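Local coordinates for cycloalternan-forming enzyme (Listeria monocytogenes serovar 1/2a, PDB 5F7U), which is a multidomain member of glycoside hydrolase family 31 that binds glycans at its barrel domain and at a family 6 carbohydrate-binding module, at residues G533-G538 / V582-S587; Y941-G946 / I1054-V1059; T56-A61 / K88-T93. The protein carries 1 engineered substitution. All blocks are in the same frame, centred on the assembly; numbering follows the deposited sequence.

In the fold
Along the chain the three contacts come in series: interaction 3 closes first, then interaction 1, then interaction 2. Interaction 3 joins strands 49-57 and 91-100 near the N-terminus, interaction 1 pairs the neighbouring parallel strands 534-536 and 584-585 of the eight-stranded barrel, and interaction 2 joins strands 941-942 and 1054-1062 of the carbohydrate-binding module. Interaction 1 is central; its centre lies about 52 Å from that of interaction 2 and 48 Å from that of interaction 3. The outer two, their centres about 86 Å apart, lie on opposite sides of the chain's centre. Sugars are bound at both interaction 1 and interaction 2, in separate pockets, whereas interaction 3 is a strand pairing at the surface.

Interaction 1 of 3, residues G533-G538 / V582-S587; sequences GFKTNG and VSFSRS. Engineered in segment 533-538: Asn537 (natural residue Asp). With GLC (alpha-D-glucopyranose), chain F; GLC (alpha-D-glucopyranose), chain B.
Thr536 OG1 sits between its backbone N and carbonyl carbon (chi1 35°) and Ser585 OG lies beside its own backbone N (chi1 -52°), which brings the two hydroxyls together at 2.6 Å. Water 3 extends this polar run by joining Thr536 OG1 to Ser583 OG. The backbones run parallel, as adjacent strands of the TIM barrel that defines the family 31 catalytic domain. Phe584 N donates to Phe534 O at 3.1 Å, and Phe584 O receives a CA-H contact from Lys535 CA, also at 3.1 Å. Near the strand ends water 2 ties the segments together: it donates to Thr536 O and Gly538 O and accepts from Arg586 N. On the barrel face that carries Lys535 and Phe584, the extended lysine chain runs alongside the ring, Lys535 CG lying 4.1 Å from Phe584 CD1. Its NZ forms a salt bridge with Glu400 and a weak hydrogen bond to O3 of the chain F glucose. Asn537, an engineered residue (Asp in the natural sequence), puts OD1 over one face of the Arg586 guanidinium, off toward its rim, with the amide and guanidinium planes 89° apart; its angles to NH1 and NE are too poor for hydrogen bonds. OD1 of Asn537 instead accepts from Gly538 N at 2.9 Å, which helps fix the amide. Arg586 NH1 reaches O3 of the chain B glucose at 2.8 Å and, weakly, O2 of the chain F glucose. A salt bridge from Arg586 NE to Glu540 steadies the guanidinium. In the barrel, strand 452-457 bonds to the far edge of 533-538 and strand 597-599 lies beside 582-587, while helix 555-577 covers the Thr536 and Ser585 side through Tyr566 and Val567.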
loop_
_atom_site.group_PDB
_atom_site.type_symbol
_atom_site.label_atom_id
_atom_site.label_comp_id
_atom_site.label_asym_id
_atom_site.label_seq_id
_atom_site.Cartn_x
_atom_site.Cartn_y
_atom_site.Cartn_z
ATOM N N GLY A 533 -17.820 10.733 -7.235
ATOM C CA GLY A 533 -16.622 10.186 -7.855
ATOM C C GLY A 533 -16.927 8.907 -8.604
ATOM O O GLY A 533 -18.087 8.554 -8.800
ATOM N N PHE A 534 -15.871 8.242 -9.027
ATOM C CA PHE A 534 -15.993 7.052 -9.862
ATOM C C PHE A 534 -15.130 5.920 -9.348
ATOM O O PHE A 534 -13.996 6.143 -8.876
ATOM C CB PHE A 534 -15.547 7.360 -11.286
ATOM C CG PHE A 534 -16.371 8.412 -11.975
ATOM C CD1 PHE A 534 -17.623 8.098 -12.483
ATOM C CD2 PHE A 534 -15.896 9.729 -12.100
ATOM C CE1 PHE A 534 -18.395 9.073 -13.142
ATOM C CE2 PHE A 534 -16.667 10.713 -12.736
ATOM C CZ PHE A 534 -17.914 10.375 -13.269
ATOM N N LYS A 535 -15.662 4.709 -9.480
ATOM C CA LYS A 535 -14.854 3.503 -9.310
ATOM C C LYS A 535 -14.369 3.092 -10.689
ATOM O O LYS A 535 -15.075 2.409 -11.436
ATOM C CB LYS A 535 -15.635 2.380 -8.604
ATOM C CG LYS A 535 -14.816 1.067 -8.438
ATOM C CD LYS A 535 -15.613 0.024 -7.643
ATOM C CE LYS A 535 -14.741 -1.219 -7.416
ATOM N NZ LYS A 535 -15.458 -2.289 -6.636
ATOM N N THR A 536 -13.165 3.545 -11.015
ATOM C CA THR A 536 -12.576 3.331 -12.333
ATOM C C THR A 536 -11.834 2.009 -12.363
ATOM O O THR A 536 -10.687 1.906 -11.933
ATOM C CB THR A 536 -11.674 4.518 -12.727
ATOM O OG1 THR A 536 -11.030 5.032 -11.563
ATOM C CG2 THR A 536 -12.517 5.621 -13.337
ATOM N N ASN A 537 -12.542 0.993 -12.825
ATOM C CA ASN A 537 -12.032 -0.366 -12.907
ATOM C C ASN A 537 -11.341 -0.619 -14.234
ATOM O O ASN A 537 -11.508 0.129 -15.186
ATOM C CB ASN A 537 -13.218 -1.326 -12.823
ATOM C CG ASN A 537 -12.895 -2.569 -12.029
ATOM O OD1 ASN A 537 -11.811 -3.136 -12.114
ATOM N ND2 ASN A 537 -13.836 -2.957 -11.192
ATOM N N GLY A 538 -10.601 -1.722 -14.291
ATOM C CA GLY A 538 -9.908 -2.117 -15.509
ATOM C C GLY A 538 -8.712 -1.230 -15.829
ATOM O O GLY A 538 -8.143 -0.569 -14.951
ATOM N N VAL A 582 -13.843 11.508 -5.133
ATOM C CA VAL A 582 -12.763 10.545 -4.882
ATOM C C VAL A 582 -12.837 9.444 -5.941
ATOM O O VAL A 582 -13.935 8.976 -6.247
ATOM C CB VAL A 582 -12.966 9.915 -3.486
ATOM C CG1 VAL A 582 -12.007 8.755 -3.230
ATOM C CG2 VAL A 582 -12.786 10.981 -2.414
ATOM N N SER A 583 -11.685 9.020 -6.476
ATOM C CA SER A 583 -11.612 7.809 -7.313
ATOM C C SER A 583 -11.214 6.566 -6.518
ATOM O O SER A 583 -10.498 6.669 -5.514
ATOM C CB SER A 583 -10.601 8.007 -8.434
ATOM O OG SER A 583 -11.058 9.007 -9.339
ATOM N N PHE A 584 -11.633 5.400 -7.024
ATOM C CA PHE A 584 -11.408 4.117 -6.370
ATOM C C PHE A 584 -11.051 3.199 -7.541
ATOM O O PHE A 584 -11.901 2.933 -8.414
ATOM C CB PHE A 584 -12.729 3.736 -5.676
ATOM C CG PHE A 584 -12.613 2.643 -4.645
ATOM C CD1 PHE A 584 -12.557 1.293 -5.038
ATOM C CD2 PHE A 584 -12.658 2.956 -3.274
ATOM C CE1 PHE A 584 -12.481 0.266 -4.093
ATOM C CE2 PHE A 584 -12.580 1.920 -2.319
ATOM C CZ PHE A 584 -12.492 0.579 -2.738
ATOM N N SER A 585 -9.785 2.762 -7.605
ATOM C CA SER A 585 -9.254 2.086 -8.818
ATOM C C SER A 585 -8.377 0.906 -8.447
ATOM O O SER A 585 -8.046 0.740 -7.271
ATOM C CB SER A 585 -8.417 3.064 -9.637
ATOM O OG SER A 585 -9.150 4.253 -9.890
ATOM N N ARG A 586 -8.017 0.068 -9.424
ATOM C CA ARG A 586 -7.144 -1.076 -9.103
ATOM C C ARG A 586 -5.810 -1.113 -9.820
ATOM O O ARG A 586 -4.869 -1.731 -9.314
ATOM C CB ARG A 586 -7.861 -2.412 -9.278
ATOM C CG ARG A 586 -8.227 -2.725 -10.699
ATOM C CD ARG A 586 -8.820 -4.119 -10.821
ATOM N NE ARG A 586 -8.806 -4.447 -12.237
ATOM C CZ ARG A 586 -9.586 -5.350 -12.826
ATOM N NH1 ARG A 586 -10.486 -6.054 -12.116
ATOM N NH2 ARG A 586 -9.443 -5.553 -14.130
ATOM N N SER A 587 -5.716 -0.442 -10.976
ATOM C CA SER A 587 -4.559 -0.616 -11.850
ATOM C C SER A 587 -3.745 0.642 -11.997
ATOM O O SER A 587 -4.302 1.738 -12.007
ATOM C CB SER A 587 -5.001 -1.053 -13.247
ATOM O OG SER A 587 -3.849 -1.398 -14.021
HETATM C C1 GLC F . -14.252 -6.226 -11.629
HETATM C C2 GLC F . -13.895 -5.640 -10.245
HETATM C C3 GLC F . -14.920 -6.003 -9.152
HETATM C C4 GLC F . -16.342 -5.643 -9.613
HETATM C C5 GLC F . -16.599 -6.095 -11.057
HETATM C C6 GLC F . -17.931 -5.621 -11.614
HETATM O O2 GLC F . -12.538 -5.947 -9.908
HETATM O O3 GLC F . -14.643 -5.311 -7.922
HETATM O O4 GLC F . -17.311 -6.252 -8.740
HETATM O O5 GLC F . -15.555 -5.719 -11.979
HETATM O O6 GLC F . -18.090 -6.285 -12.884
HETATM C C1 GLC B . -13.783 -10.799 -14.518
HETATM C C2 GLC B . -13.080 -9.471 -14.826
HETATM C C3 GLC B . -12.891 -8.625 -13.559
HETATM C C4 GLC B . -14.240 -8.347 -12.881
HETATM C C5 GLC B . -14.913 -9.714 -12.619
HETATM C C6 GLC B . -16.314 -9.604 -12.036
HETATM O O1 GLC B . -12.901 -11.673 -13.799
HETATM O O2 GLC B . -11.807 -9.742 -15.412
HETATM O O3 GLC B . -12.209 -7.419 -13.895
HETATM O O4 GLC B . -14.076 -7.664 -11.615
HETATM O O5 GLC B . -14.995 -10.587 -13.768
HETATM O O6 GLC B . -16.150 -9.970 -10.669
HETATM O O HOH W 1 -13.549 10.250 -9.242
HETATM O O HOH W 2 -8.382 0.505 -12.286
HETATM O O HOH W 3 -10.479 7.747 -11.599
#

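Interaction 2 of 3, residues Y941-G946 / I1054-V1059; sequences YEAEFG and INFDHV. With MG (magnesium ion), chain G; GLC (alpha-D-glucopyranose), chain D; GLC (alpha-D-glucopyranose), chain C.
Tyr941 and Val1059 form an antiparallel hydrogen-bonded pair in the beta-sandwich of the family 6 carbohydrate-binding module, next to a classic beta bulge in which Asp1057 and His1058 both face Arg994. Packing is tight here. Tyr941 N reaches Val1059 O at 2.8 Å, Val1059 N returns a bond to Tyr941 O, and Tyr941 CB rests 3.7 Å from Val1059 CG2. Two residues on, past the non-hydrogen-bonded pair Glu942 and His1058, Ala943 N bonds to Asp1057 O from above the carbonyl plane. The methyl of Ala943 lies over one face of the Phe1056 ring in a CH-pi contact, CB 4.1 Å from the ring centroid. The same region gathers three carboxylates around a magnesium ion. Glu942, its chain bent at chi2 (-61°), turns OE1 inward, and Asp1057 offers OD1; the backbone oxygens of Thr961 and Gly964 complete the site. The cation probably offsets the mutual repulsion of these buried acids, while Arg994 takes Asp1057 OD2 in a salt bridge and Asn916 bonds Glu942 OE2. The other end of each segment is looser. After the 3-10 turn, Phe945 and Gly946 are partly exposed and make no contact with 1054-1059; Phe945 instead sets CD1 3.6 Å from O5 of the chain C glucose. Asn1055, likewise apart from 941-946, grips the chain D glucose with both ends of its amide, OD1 accepting from O4 and ND2 donating to O3. At the metal, Glu944 binds through both oxygens but unequally, OE1 at 2.2 Å and OE2 at 2.6 Å from the magnesium ion.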
loop_
_atom_site.group_PDB
_atom_site.type_symbol
_atom_site.label_atom_id
_atom_site.label_comp_id
_atom_site.label_asym_id
_atom_site.label_seq_id
_atom_site.Cartn_x
_atom_site.Cartn_y
_atom_site.Cartn_z
ATOM N N TYR A 941 2.557 -1.402 36.244
ATOM C CA TYR A 941 2.627 -2.708 35.597
ATOM C C TYR A 941 1.673 -3.622 36.365
ATOM O O TYR A 941 1.945 -3.992 37.514
ATOM C CB TYR A 941 4.060 -3.258 35.686
ATOM C CG TYR A 941 5.049 -2.503 34.830
ATOM C CD1 TYR A 941 5.620 -1.294 35.265
ATOM C CD2 TYR A 941 5.394 -2.988 33.563
ATOM C CE1 TYR A 941 6.519 -0.595 34.460
ATOM C CE2 TYR A 941 6.303 -2.318 32.765
ATOM C CZ TYR A 941 6.842 -1.111 33.204
ATOM O OH TYR A 941 7.743 -0.455 32.381
ATOM N N GLU A 942 0.555 -3.975 35.737
ATOM C CA GLU A 942 -0.497 -4.725 36.430
ATOM C C GLU A 942 -0.087 -6.177 36.629
ATOM O O GLU A 942 0.368 -6.852 35.676
ATOM C CB GLU A 942 -1.835 -4.633 35.673
ATOM C CG GLU A 942 -2.425 -3.227 35.615
ATOM C CD GLU A 942 -2.730 -2.629 36.982
ATOM O OE1 GLU A 942 -2.927 -3.383 37.982
ATOM O OE2 GLU A 942 -2.805 -1.374 37.051
ATOM N N ALA A 943 -0.236 -6.662 37.867
ATOM C CA ALA A 943 0.124 -8.039 38.175
ATOM C C ALA A 943 -0.705 -9.036 37.358
ATOM O O ALA A 943 -0.199 -10.083 36.950
ATOM C CB ALA A 943 -0.003 -8.311 39.671
ATOM N N GLU A 944 -1.966 -8.682 37.098
ATOM C CA GLU A 944 -2.891 -9.540 36.348
ATOM C C GLU A 944 -2.488 -9.698 34.863
ATOM O O GLU A 944 -2.967 -10.620 34.179
ATOM C CB GLU A 944 -4.341 -9.035 36.499
ATOM C CG GLU A 944 -4.598 -7.607 36.026
ATOM C CD GLU A 944 -4.500 -6.522 37.109
ATOM O OE1 GLU A 944 -3.720 -6.595 38.089
ATOM O OE2 GLU A 944 -5.213 -5.522 36.955
ATOM N N PHE A 945 -1.610 -8.807 34.389
ATOM C CA PHE A 945 -1.051 -8.902 33.026
ATOM C C PHE A 945 0.317 -9.582 32.991
ATOM O O PHE A 945 0.902 -9.779 31.905
ATOM C CB PHE A 945 -0.961 -7.531 32.335
ATOM C CG PHE A 945 -2.261 -6.768 32.247
ATOM C CD1 PHE A 945 -3.513 -7.414 32.227
ATOM C CD2 PHE A 945 -2.231 -5.375 32.147
ATOM C CE1 PHE A 945 -4.704 -6.673 32.141
ATOM C CE2 PHE A 945 -3.411 -4.631 32.049
ATOM C CZ PHE A 945 -4.652 -5.282 32.044
ATOM N N GLY A 946 0.830 -9.954 34.161
ATOM C CA GLY A 946 2.152 -10.587 34.246
ATOM C C GLY A 946 2.136 -12.020 33.736
ATOM O O GLY A 946 1.071 -12.563 33.391
ATOM N N ILE A 1054 -1.199 -13.164 49.948
ATOM C CA ILE A 1054 -1.378 -11.758 49.599
ATOM C C ILE A 1054 -2.265 -11.668 48.360
ATOM O O ILE A 1054 -2.392 -12.641 47.613
ATOM C CB ILE A 1054 -0.033 -11.009 49.319
ATOM C CG1 ILE A 1054 0.618 -11.434 47.984
ATOM C CG2 ILE A 1054 0.937 -11.170 50.472
ATOM C CD1 ILE A 1054 1.775 -10.547 47.538
ATOM N N ASN A 1055 -2.895 -10.517 48.165
ATOM C CA ASN A 1055 -3.434 -10.164 46.851
ATOM C C ASN A 1055 -2.504 -9.129 46.261
ATOM O O ASN A 1055 -2.137 -8.169 46.934
ATOM C CB ASN A 1055 -4.873 -9.665 46.953
ATOM C CG ASN A 1055 -5.823 -10.763 47.388
ATOM O OD1 ASN A 1055 -5.578 -11.945 47.121
ATOM N ND2 ASN A 1055 -6.908 -10.385 48.065
ATOM N N PHE A 1056 -2.090 -9.353 45.019
ATOM C CA PHE A 1056 -1.003 -8.572 44.410
ATOM C C PHE A 1056 -1.581 -7.740 43.258
ATOM O O PHE A 1056 -1.959 -8.280 42.224
ATOM C CB PHE A 1056 0.093 -9.564 43.984
ATOM C CG PHE A 1056 1.362 -8.944 43.419
ATOM C CD1 PHE A 1056 1.669 -7.580 43.540
ATOM C CD2 PHE A 1056 2.290 -9.784 42.797
ATOM C CE1 PHE A 1056 2.867 -7.072 43.007
ATOM C CE2 PHE A 1056 3.477 -9.289 42.267
ATOM C CZ PHE A 1056 3.778 -7.931 42.385
ATOM N N ASP A 1057 -1.681 -6.429 43.469
ATOM C CA ASP A 1057 -2.343 -5.536 42.510
ATOM C C ASP A 1057 -1.468 -5.153 41.306
ATOM O O ASP A 1057 -1.843 -5.365 40.153
ATOM C CB ASP A 1057 -2.834 -4.261 43.209
ATOM C CG ASP A 1057 -3.683 -3.379 42.293
ATOM O OD1 ASP A 1057 -4.150 -3.846 41.213
ATOM O OD2 ASP A 1057 -3.868 -2.207 42.669
ATOM N N HIS A 1058 -0.318 -4.564 41.590
ATOM C CA HIS A 1058 0.541 -3.971 40.555
ATOM C C HIS A 1058 1.892 -3.607 41.136
ATOM O O HIS A 1058 2.062 -3.618 42.351
ATOM C CB HIS A 1058 -0.115 -2.712 39.925
ATOM C CG HIS A 1058 -0.171 -1.495 40.817
ATOM N ND1 HIS A 1058 -1.293 -0.697 40.900
ATOM C CD2 HIS A 1058 0.760 -0.903 41.604
ATOM C CE1 HIS A 1058 -1.056 0.326 41.703
ATOM N NE2 HIS A 1058 0.182 0.222 42.150
ATOM N N VAL A 1059 2.830 -3.282 40.247
ATOM C CA VAL A 1059 4.052 -2.570 40.632
ATOM C C VAL A 1059 4.159 -1.237 39.890
ATOM O O VAL A 1059 3.686 -1.106 38.752
ATOM C CB VAL A 1059 5.351 -3.420 40.478
ATOM C CG1 VAL A 1059 5.286 -4.698 41.323
ATOM C CG2 VAL A 1059 5.634 -3.754 39.025
HETATM MG MG MG G . -4.219 -4.719 39.182
HETATM C C1 GLC D . -9.179 -14.474 51.541
HETATM C C2 GLC D . -9.342 -13.293 50.573
HETATM C C3 GLC D . -8.628 -13.558 49.239
HETATM C C4 GLC D . -7.165 -13.953 49.448
HETATM C C5 GLC D . -7.132 -15.169 50.378
HETATM C C6 GLC D . -5.727 -15.667 50.665
HETATM O O1 GLC D . -9.999 -15.598 51.151
HETATM O O2 GLC D . -10.724 -13.028 50.320
HETATM O O3 GLC D . -8.750 -12.404 48.411
HETATM O O4 GLC D . -6.551 -14.251 48.184
HETATM O O5 GLC D . -7.789 -14.858 51.629
HETATM O O6 GLC D . -5.864 -16.818 51.503
HETATM C C1 GLC C . -5.683 -10.938 31.741
HETATM C C2 GLC C . -6.643 -10.167 32.660
HETATM C C3 GLC C . -7.868 -9.665 31.890
HETATM C C4 GLC C . -7.474 -8.835 30.669
HETATM C C5 GLC C . -6.473 -9.629 29.832
HETATM C C6 GLC C . -5.933 -8.834 28.655
HETATM O O2 GLC C . -7.030 -10.977 33.776
HETATM O O3 GLC C . -8.673 -8.856 32.743
HETATM O O4 GLC C . -8.634 -8.532 29.876
HETATM O O5 GLC C . -5.358 -10.079 30.631
HETATM O O6 GLC C . -5.062 -9.743 27.967
#

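Interaction 3 of 3, residues T56-A61 / K88-T93; sequences TKNGVA and KGDEIT
Thr56 opens the contact as the antiparallel hydrogen-bonded partner of Thr93: its N reaches Thr93 O at 2.9 Å and its O accepts from Thr93 N. The two side chains lie side by side, Thr56 OG1 3.6 Å from Thr93 CB. Lys57, across from Ile92, lays its aliphatic part along that side chain, with Lys57 CG 3.6 Å from Ile92 CD1. Its chain bends at chi3 (77°), and NZ donates to water 5, which sits between it and Asp90 OD2. Asn58 makes three bonds to the other segment. It is the first central residue of a type I' beta turn from Lys57 to Val60, the two-residue link of a beta hairpin. Its N bonds to Glu91 O, and its amide is held at both ends: OD1 accepts the backbone Glu91 N at 2.9 Å, while ND2 gives a nearly straight bond (173°) to the side chain of Asp90, at OD1, 3.1 Å away, arriving from above the carboxylate plane. Asp90 OD2 also accepts from Glu87 N, which should hold that carboxylate. Gly59, with positive phi, follows in the turn, and its N donates to water 4, which also bonds Thr56 OG1 and Glu91 O. Strand 49-57 thus pairs with 60-73 through the hairpin and with 91-100 through this contact, and 91-100 in turn pairs with strand 106-129, where Ile92 touches Phe113.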
loop_
_atom_site.group_PDB
_atom_site.type_symbol
_atom_site.label_atom_id
_atom_site.label_comp_id
_atom_site.label_asym_id
_atom_site.label_seq_id
_atom_site.Cartn_x
_atom_site.Cartn_y
_atom_site.Cartn_z
ATOM N N THR A 56 14.418 -11.916 -47.383
ATOM C CA THR A 56 15.734 -11.350 -47.682
ATOM C C THR A 56 16.551 -11.290 -46.402
ATOM O O THR A 56 15.997 -11.170 -45.299
ATOM C CB THR A 56 15.653 -9.931 -48.297
ATOM O OG1 THR A 56 14.971 -9.058 -47.392
ATOM C CG2 THR A 56 14.925 -9.937 -49.638
ATOM N N LYS A 57 17.865 -11.387 -46.554
ATOM C CA LYS A 57 18.790 -11.196 -45.446
ATOM C C LYS A 57 19.759 -10.133 -45.897
ATOM O O LYS A 57 20.443 -10.320 -46.908
ATOM C CB LYS A 57 19.534 -12.492 -45.119
ATOM C CG LYS A 57 20.669 -12.298 -44.115
ATOM C CD LYS A 57 21.147 -13.607 -43.522
ATOM C CE LYS A 57 22.028 -14.406 -44.452
ATOM N NZ LYS A 57 22.791 -15.361 -43.604
ATOM N N ASN A 58 19.808 -9.028 -45.154
ATOM C CA ASN A 58 20.650 -7.874 -45.497
ATOM C C ASN A 58 20.413 -7.396 -46.937
ATOM O O ASN A 58 21.344 -7.034 -47.659
ATOM C CB ASN A 58 22.127 -8.182 -45.214
ATOM C CG ASN A 58 22.351 -8.613 -43.777
ATOM O OD1 ASN A 58 21.797 -8.014 -42.856
ATOM N ND2 ASN A 58 23.142 -9.662 -43.580
ATOM N N GLY A 59 19.136 -7.409 -47.321
ATOM C CA GLY A 59 18.681 -6.997 -48.636
ATOM C C GLY A 59 18.816 -8.033 -49.744
ATOM O O GLY A 59 18.399 -7.762 -50.859
ATOM N N VAL A 60 19.408 -9.195 -49.456
ATOM C CA VAL A 60 19.694 -10.222 -50.476
ATOM C C VAL A 60 18.613 -11.283 -50.410
ATOM O O VAL A 60 18.408 -11.885 -49.358
ATOM C CB VAL A 60 21.085 -10.881 -50.259
ATOM C CG1 VAL A 60 21.353 -11.992 -51.277
ATOM C CG2 VAL A 60 22.186 -9.835 -50.321
ATOM N N ALA A 61 17.939 -11.520 -51.535
ATOM C CA ALA A 61 16.894 -12.541 -51.614
ATOM C C ALA A 61 17.480 -13.912 -51.284
ATOM O O ALA A 61 18.547 -14.282 -51.793
ATOM C CB ALA A 61 16.259 -12.548 -52.995
ATOM N N LYS A 88 24.656 -10.991 -35.282
ATOM C CA LYS A 88 24.394 -9.614 -34.851
ATOM C C LYS A 88 24.501 -8.702 -36.073
ATOM O O LYS A 88 25.483 -8.790 -36.816
ATOM C CB LYS A 88 25.406 -9.184 -33.782
ATOM C CG LYS A 88 25.252 -7.741 -33.309
ATOM C CD LYS A 88 26.484 -7.312 -32.549
ATOM C CE LYS A 88 26.322 -5.924 -31.959
ATOM N NZ LYS A 88 27.596 -5.496 -31.333
ATOM N N GLY A 89 23.490 -7.854 -36.267
ATOM C CA GLY A 89 23.454 -6.917 -37.396
ATOM C C GLY A 89 22.651 -7.395 -38.601
ATOM O O GLY A 89 22.350 -6.596 -39.483
ATOM N N ASP A 90 22.310 -8.685 -38.655
ATOM C CA ASP A 90 21.498 -9.200 -39.765
ATOM C C ASP A 90 20.126 -8.544 -39.735
ATOM O O ASP A 90 19.504 -8.421 -38.676
ATOM C CB ASP A 90 21.346 -10.725 -39.731
ATOM C CG ASP A 90 22.606 -11.470 -40.151
ATOM O OD1 ASP A 90 23.517 -10.882 -40.779
ATOM O OD2 ASP A 90 22.677 -12.679 -39.861
ATOM N N GLU A 91 19.682 -8.101 -40.905
ATOM C CA GLU A 91 18.378 -7.488 -41.057
ATOM C C GLU A 91 17.557 -8.447 -41.899
ATOM O O GLU A 91 17.873 -8.687 -43.070
ATOM C CB GLU A 91 18.506 -6.117 -41.730
ATOM C CG GLU A 91 17.164 -5.460 -42.028
ATOM C CD GLU A 91 17.275 -4.129 -42.755
ATOM O OE1 GLU A 91 16.313 -3.777 -43.469
ATOM O OE2 GLU A 91 18.298 -3.424 -42.635
ATOM N N ILE A 92 16.530 -9.032 -41.290
ATOM C CA ILE A 92 15.730 -10.044 -41.977
ATOM C C ILE A 92 14.358 -9.471 -42.295
ATOM O O ILE A 92 13.708 -8.916 -41.408
ATOM C CB ILE A 92 15.606 -11.328 -41.116
ATOM C CG1 ILE A 92 16.993 -11.835 -40.623
ATOM C CG2 ILE A 92 14.763 -12.392 -41.809
ATOM C CD1 ILE A 92 18.115 -11.909 -41.632
ATOM N N THR A 93 13.924 -9.608 -43.551
ATOM C CA THR A 93 12.565 -9.217 -43.949
ATOM C C THR A 93 11.874 -10.397 -44.631
ATOM O O THR A 93 12.453 -11.001 -45.532
ATOM C CB THR A 93 12.586 -7.975 -44.858
ATOM O OG1 THR A 93 13.155 -6.871 -44.129
ATOM C CG2 THR A 93 11.173 -7.596 -45.333
HETATM O O HOH W 4 16.775 -7.902 -45.610
HETATM O O HOH W 5 24.133 -14.692 -41.002
#